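Side-chain contacts in malonyl CoA-acyl carrier protein transacylase (Staphylococcus aureus, PDB 3IM9), which catalyses transfer of the malonyl group from malonyl-CoA to holo-acyl carrier protein, supplying malonyl-ACP for fatty acid biosynthesis: residues G289-I294 with V298-I303; N265-L270 with D276-I281. One frame throughout, in Å; residues are numbered along the deposited sequence.

Contact 1 (G289-I294 with V298-I303)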
# COMPACT_ATOMS: atom_id res chain seq x y z
N GLY A 289 1.64 1.42 13.00
CA GLY A 289 2.74 0.73 13.71
C GLY A 289 4.09 1.01 13.11
O GLY A 289 5.06 1.11 13.82
N LEU A 290 4.16 1.08 11.78
CA LEU A 290 5.42 1.33 11.11
C LEU A 290 5.81 2.77 11.44
O LEU A 290 6.99 3.02 11.65
CB LEU A 290 5.28 1.19 9.58
CG LEU A 290 4.90 -0.26 9.14
CD1 LEU A 290 4.82 -0.23 7.59
CD2 LEU A 290 5.96 -1.31 9.58
N ILE A 291 4.88 3.72 11.35
CA ILE A 291 5.28 5.13 11.61
C ILE A 291 5.76 5.31 13.04
O ILE A 291 6.73 6.06 13.24
CB ILE A 291 4.18 6.07 11.24
CG1 ILE A 291 3.99 6.00 9.72
CG2 ILE A 291 4.54 7.53 11.65
CD1 ILE A 291 2.78 6.78 9.19
N LYS A 292 5.13 4.64 13.99
CA LYS A 292 5.57 4.72 15.38
C LYS A 292 7.03 4.31 15.52
O LYS A 292 7.75 4.91 16.34
CB LYS A 292 4.65 3.84 16.26
CG LYS A 292 5.03 3.81 17.78
CD LYS A 292 5.08 5.16 18.45
CE LYS A 292 3.65 5.80 18.53
NZ LYS A 292 3.73 7.17 19.12
N LYS A 293 7.51 3.35 14.76
CA LYS A 293 8.90 2.92 14.81
C LYS A 293 9.82 3.86 14.09
O LYS A 293 11.00 3.87 14.31
CB LYS A 293 9.05 1.48 14.23
CG LYS A 293 8.44 0.41 15.20
CD LYS A 293 8.23 -1.03 14.57
CE LYS A 293 7.08 -1.89 15.26
NZ LYS A 293 6.33 -2.85 14.35
N ILE A 294 9.26 4.63 13.17
CA ILE A 294 10.03 5.65 12.41
C ILE A 294 10.18 6.93 13.24
O ILE A 294 11.26 7.55 13.26
CB ILE A 294 9.37 5.97 11.04
CG1 ILE A 294 9.50 4.71 10.14
CG2 ILE A 294 10.07 7.21 10.31
CD1 ILE A 294 8.51 4.69 8.95
N VAL A 298 5.19 11.89 16.43
CA VAL A 298 4.04 12.33 15.67
C VAL A 298 2.72 11.67 16.16
O VAL A 298 2.70 10.57 16.68
CB VAL A 298 4.20 12.06 14.14
CG1 VAL A 298 5.40 12.89 13.59
CG2 VAL A 298 4.33 10.52 13.77
N LYS A 299 1.61 12.35 15.93
CA LYS A 299 0.32 11.80 16.37
C LYS A 299 -0.24 10.80 15.34
O LYS A 299 -0.10 11.05 14.15
CB LYS A 299 -0.70 12.92 16.50
CG LYS A 299 -2.13 12.49 16.90
CD LYS A 299 -2.98 13.75 17.10
CE LYS A 299 -4.42 13.43 17.52
NZ LYS A 299 -4.48 12.54 18.74
N LEU A 300 -0.83 9.70 15.83
CA LEU A 300 -1.36 8.66 14.94
C LEU A 300 -2.81 8.43 15.25
O LEU A 300 -3.17 8.25 16.42
CB LEU A 300 -0.54 7.35 15.15
CG LEU A 300 0.95 7.49 14.79
CD1 LEU A 300 1.80 6.30 15.34
CD2 LEU A 300 1.18 7.82 13.30
N THR A 301 -3.67 8.53 14.24
CA THR A 301 -5.06 8.18 14.35
C THR A 301 -5.38 7.05 13.39
O THR A 301 -4.91 7.09 12.25
CB THR A 301 -5.92 9.41 13.99
OG1 THR A 301 -5.66 10.44 15.00
CG2 THR A 301 -7.43 9.03 13.99
N SER A 302 -6.18 6.07 13.86
CA SER A 302 -6.59 4.99 12.94
C SER A 302 -8.11 5.03 12.79
O SER A 302 -8.82 5.05 13.84
CB SER A 302 -6.14 3.60 13.49
OG SER A 302 -6.89 2.57 12.85
N ILE A 303 -8.60 5.01 11.55
CA ILE A 303 -10.03 4.92 11.19
C ILE A 303 -10.28 3.58 10.53
O ILE A 303 -9.80 3.38 9.39
CB ILE A 303 -10.51 6.10 10.27
CG1 ILE A 303 -10.09 7.43 10.86
CG2 ILE A 303 -12.01 6.01 9.94
CD1 ILE A 303 -10.76 7.78 12.09
O HOH W 1 4.38 8.27 16.71
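No flat side-chain group takes part where I291 and K292 meet V298 and L300, so there are no ring faces or edges to pair; the surfaces are those of branched methyls and one long methylene chain. L300 is the centre of the contact, its two methyls divided between the two helical residues. CD2 goes to I291, lying 3.8 Å from I291 CG2 and 4.0 Å from I291 CB. The side chains of the two residues run at an oblique angle to each other. With CG1 beside the backbone N (chi1 -66°), CG2 of I291 is left anti to that nitrogen and also meets CG2 of V298 at 3.7 Å, and here the two side chains cross at about a right angle. The other methyl of L300, CD1, meets K292, whose side chain passes at a slant: CD1 is 3.9 Å from K292 CB and 3.7 Å from K292 CE. Bends at chi2 (57°) and chi3 (67°) curve the lysine chain, bringing CB and CE against the methyl while the ammonium group turns to the backbone beyond. There NZ donates to a water at 2.7 Å, which in turn donates to V298 O at 2.8 Å. A weak hydrogen bond also runs from NZ to R296 O, in the turn between the helix and the strand. Helix 286-294 and strand 299-303 are the last two elements of a beta-alpha-beta unit that starts with strand 275-281, whose F278 is touched by I291, V298 and L300. Beyond I291, F263 and T267 of helix 263-272 continue the packing.

Contact 2 (N265-L270 with D276-I281)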
# COMPACT_ATOMS: atom_id res chain seq x y z
N ASN A 265 11.33 6.49 3.71
CA ASN A 265 11.74 7.82 3.23
C ASN A 265 10.52 8.69 2.99
O ASN A 265 10.61 9.92 3.12
CB ASN A 265 12.55 7.68 1.97
CG ASN A 265 13.94 7.14 2.20
OD1 ASN A 265 14.57 6.69 1.23
ND2 ASN A 265 14.40 7.14 3.41
N SER A 266 9.41 8.07 2.58
CA SER A 266 8.16 8.84 2.36
C SER A 266 7.64 9.38 3.70
O SER A 266 7.15 10.57 3.73
CB SER A 266 7.10 7.94 1.78
OG SER A 266 7.44 7.47 0.49
N THR A 267 7.65 8.57 4.78
CA THR A 267 7.26 9.04 6.08
C THR A 267 8.16 10.21 6.51
O THR A 267 7.63 11.27 7.01
CB THR A 267 7.32 7.91 7.13
OG1 THR A 267 6.38 6.89 6.72
CG2 THR A 267 6.84 8.41 8.50
N GLU A 268 9.45 10.04 6.31
CA GLU A 268 10.44 11.08 6.74
C GLU A 268 10.22 12.37 5.94
O GLU A 268 10.26 13.49 6.53
CB GLU A 268 11.83 10.55 6.60
CG GLU A 268 12.05 9.47 7.70
CD GLU A 268 13.45 8.90 7.73
OE1 GLU A 268 14.08 8.93 6.65
OE2 GLU A 268 13.78 8.35 8.83
N TRP A 269 9.89 12.27 4.66
CA TRP A 269 9.71 13.45 3.81
C TRP A 269 8.51 14.19 4.32
O TRP A 269 8.52 15.43 4.40
CB TRP A 269 9.53 13.02 2.38
CG TRP A 269 9.47 14.19 1.43
CD1 TRP A 269 10.55 14.75 0.73
CD2 TRP A 269 8.30 14.89 0.98
NE1 TRP A 269 10.10 15.75 -0.12
CE2 TRP A 269 8.73 15.88 0.02
CE3 TRP A 269 6.91 14.82 1.33
CZ2 TRP A 269 7.81 16.75 -0.61
CZ3 TRP A 269 6.01 15.66 0.69
CH2 TRP A 269 6.47 16.62 -0.26
N LEU A 270 7.48 13.47 4.75
CA LEU A 270 6.29 14.13 5.17
C LEU A 270 6.52 14.80 6.47
O LEU A 270 6.08 15.98 6.64
CB LEU A 270 5.15 13.06 5.35
CG LEU A 270 4.54 12.79 3.99
CD1 LEU A 270 3.60 11.53 4.10
CD2 LEU A 270 3.73 13.94 3.43
N ASP A 276 2.66 16.31 11.34
CA ASP A 276 2.78 15.76 12.69
C ASP A 276 1.55 14.94 13.12
O ASP A 276 1.40 14.61 14.26
CB ASP A 276 3.10 16.85 13.74
CG ASP A 276 2.10 17.91 13.74
OD1 ASP A 276 2.35 18.93 14.43
OD2 ASP A 276 1.06 17.80 13.08
N HIS A 277 0.71 14.66 12.14
CA HIS A 277 -0.47 13.84 12.44
C HIS A 277 -0.74 13.01 11.15
O HIS A 277 -0.88 13.53 10.06
CB HIS A 277 -1.69 14.76 12.70
CG HIS A 277 -2.94 14.02 13.16
ND1 HIS A 277 -4.19 14.61 13.26
CD2 HIS A 277 -3.11 12.72 13.58
CE1 HIS A 277 -5.06 13.71 13.70
NE2 HIS A 277 -4.44 12.56 13.89
N PHE A 278 -0.71 11.69 11.34
CA PHE A 278 -1.03 10.78 10.25
C PHE A 278 -2.33 10.08 10.65
O PHE A 278 -2.43 9.50 11.73
CB PHE A 278 0.09 9.71 10.14
CG PHE A 278 1.41 10.27 9.64
CD1 PHE A 278 2.37 10.76 10.58
CD2 PHE A 278 1.66 10.28 8.30
CE1 PHE A 278 3.60 11.28 10.11
CE2 PHE A 278 2.91 10.78 7.79
CZ PHE A 278 3.85 11.27 8.73
N ILE A 279 -3.23 10.01 9.70
CA ILE A 279 -4.54 9.36 9.88
C ILE A 279 -4.55 8.21 8.88
O ILE A 279 -4.65 8.39 7.67
CB ILE A 279 -5.64 10.30 9.56
CG1 ILE A 279 -5.55 11.52 10.54
CG2 ILE A 279 -7.06 9.59 9.78
CD1 ILE A 279 -6.72 12.61 10.25
N GLU A 280 -4.52 6.99 9.47
CA GLU A 280 -4.64 5.73 8.66
C GLU A 280 -6.10 5.37 8.47
O GLU A 280 -6.92 5.44 9.41
CB GLU A 280 -3.86 4.67 9.40
CG GLU A 280 -3.78 3.34 8.54
CD GLU A 280 -2.90 2.31 9.19
OE1 GLU A 280 -2.45 2.45 10.35
OE2 GLU A 280 -2.62 1.33 8.44
N ILE A 281 -6.48 5.05 7.24
CA ILE A 281 -7.90 4.83 6.92
C ILE A 281 -7.98 3.49 6.14
O ILE A 281 -7.48 3.36 4.99
CB ILE A 281 -8.46 5.99 6.03
CG1 ILE A 281 -8.29 7.28 6.86
CG2 ILE A 281 -9.93 5.69 5.61
CD1 ILE A 281 -8.67 8.55 5.96
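T267 is the first residue of the helical segment to meet F278, and it does so with its methyl alone: CG2 lies 4.1 Å from CZ of the ring, approaching obliquely. A chi1 of -62° sets CG2 anti to the backbone N and leaves OG1 beside that nitrogen, where the hydroxyl is hydrogen-bonded to F263 O one turn earlier. The polar end is therefore satisfied within the helix, and the methyl is what the ring encounters. One turn further on, L270 touches the same end of the ring with two parts of its side chain. Its CB is 4.0 Å from both F278 CE2 and F278 CZ, while CD1 comes to 3.8 Å from CE2 at the ring edge, near the ring plane. F278 reaches across from strand 275-281 with CG anti to its own carbonyl carbon (chi1 -70°), presenting its far rim to the helix. L270 also touches F92 and M94 of strand 92-95, and M94 touches T267 as well. I15 of strand 11-16 and L300 of strand 299-303 touch F278, so the ring belongs to a core between helix and parallel sheet. All three residues in contact are buried, and no hydrogen bond crosses between their segments. Helix and strand are held against each other here by dispersion and the exclusion of water, with the T267 hydroxyl already engaged by a carbonyl of its own helix.

In the fold
The two contacts, whose centres are 8 Å apart, follow one another along the chain and share one parallel sheet: strand 275-281 of contact 2 lies beside strand 299-303 of contact 1. Their strands are joined by backbone hydrogen bonds such as I303 N to E280 O (2.7 Å), and by a probable hydrogen bond between T301 OG1 and H277 NE2, also 2.7 Å. F278 unites the apolar sides, V298 CG2 lying 3.8 Å from F278 CD1. Both contacts lie away from S97 and H207, the active-site residues inferred by similarity, and from the calcium site. An indirect link exists: T267 and L270 of contact 2 touch strand 92-95, which ends two residues before S97.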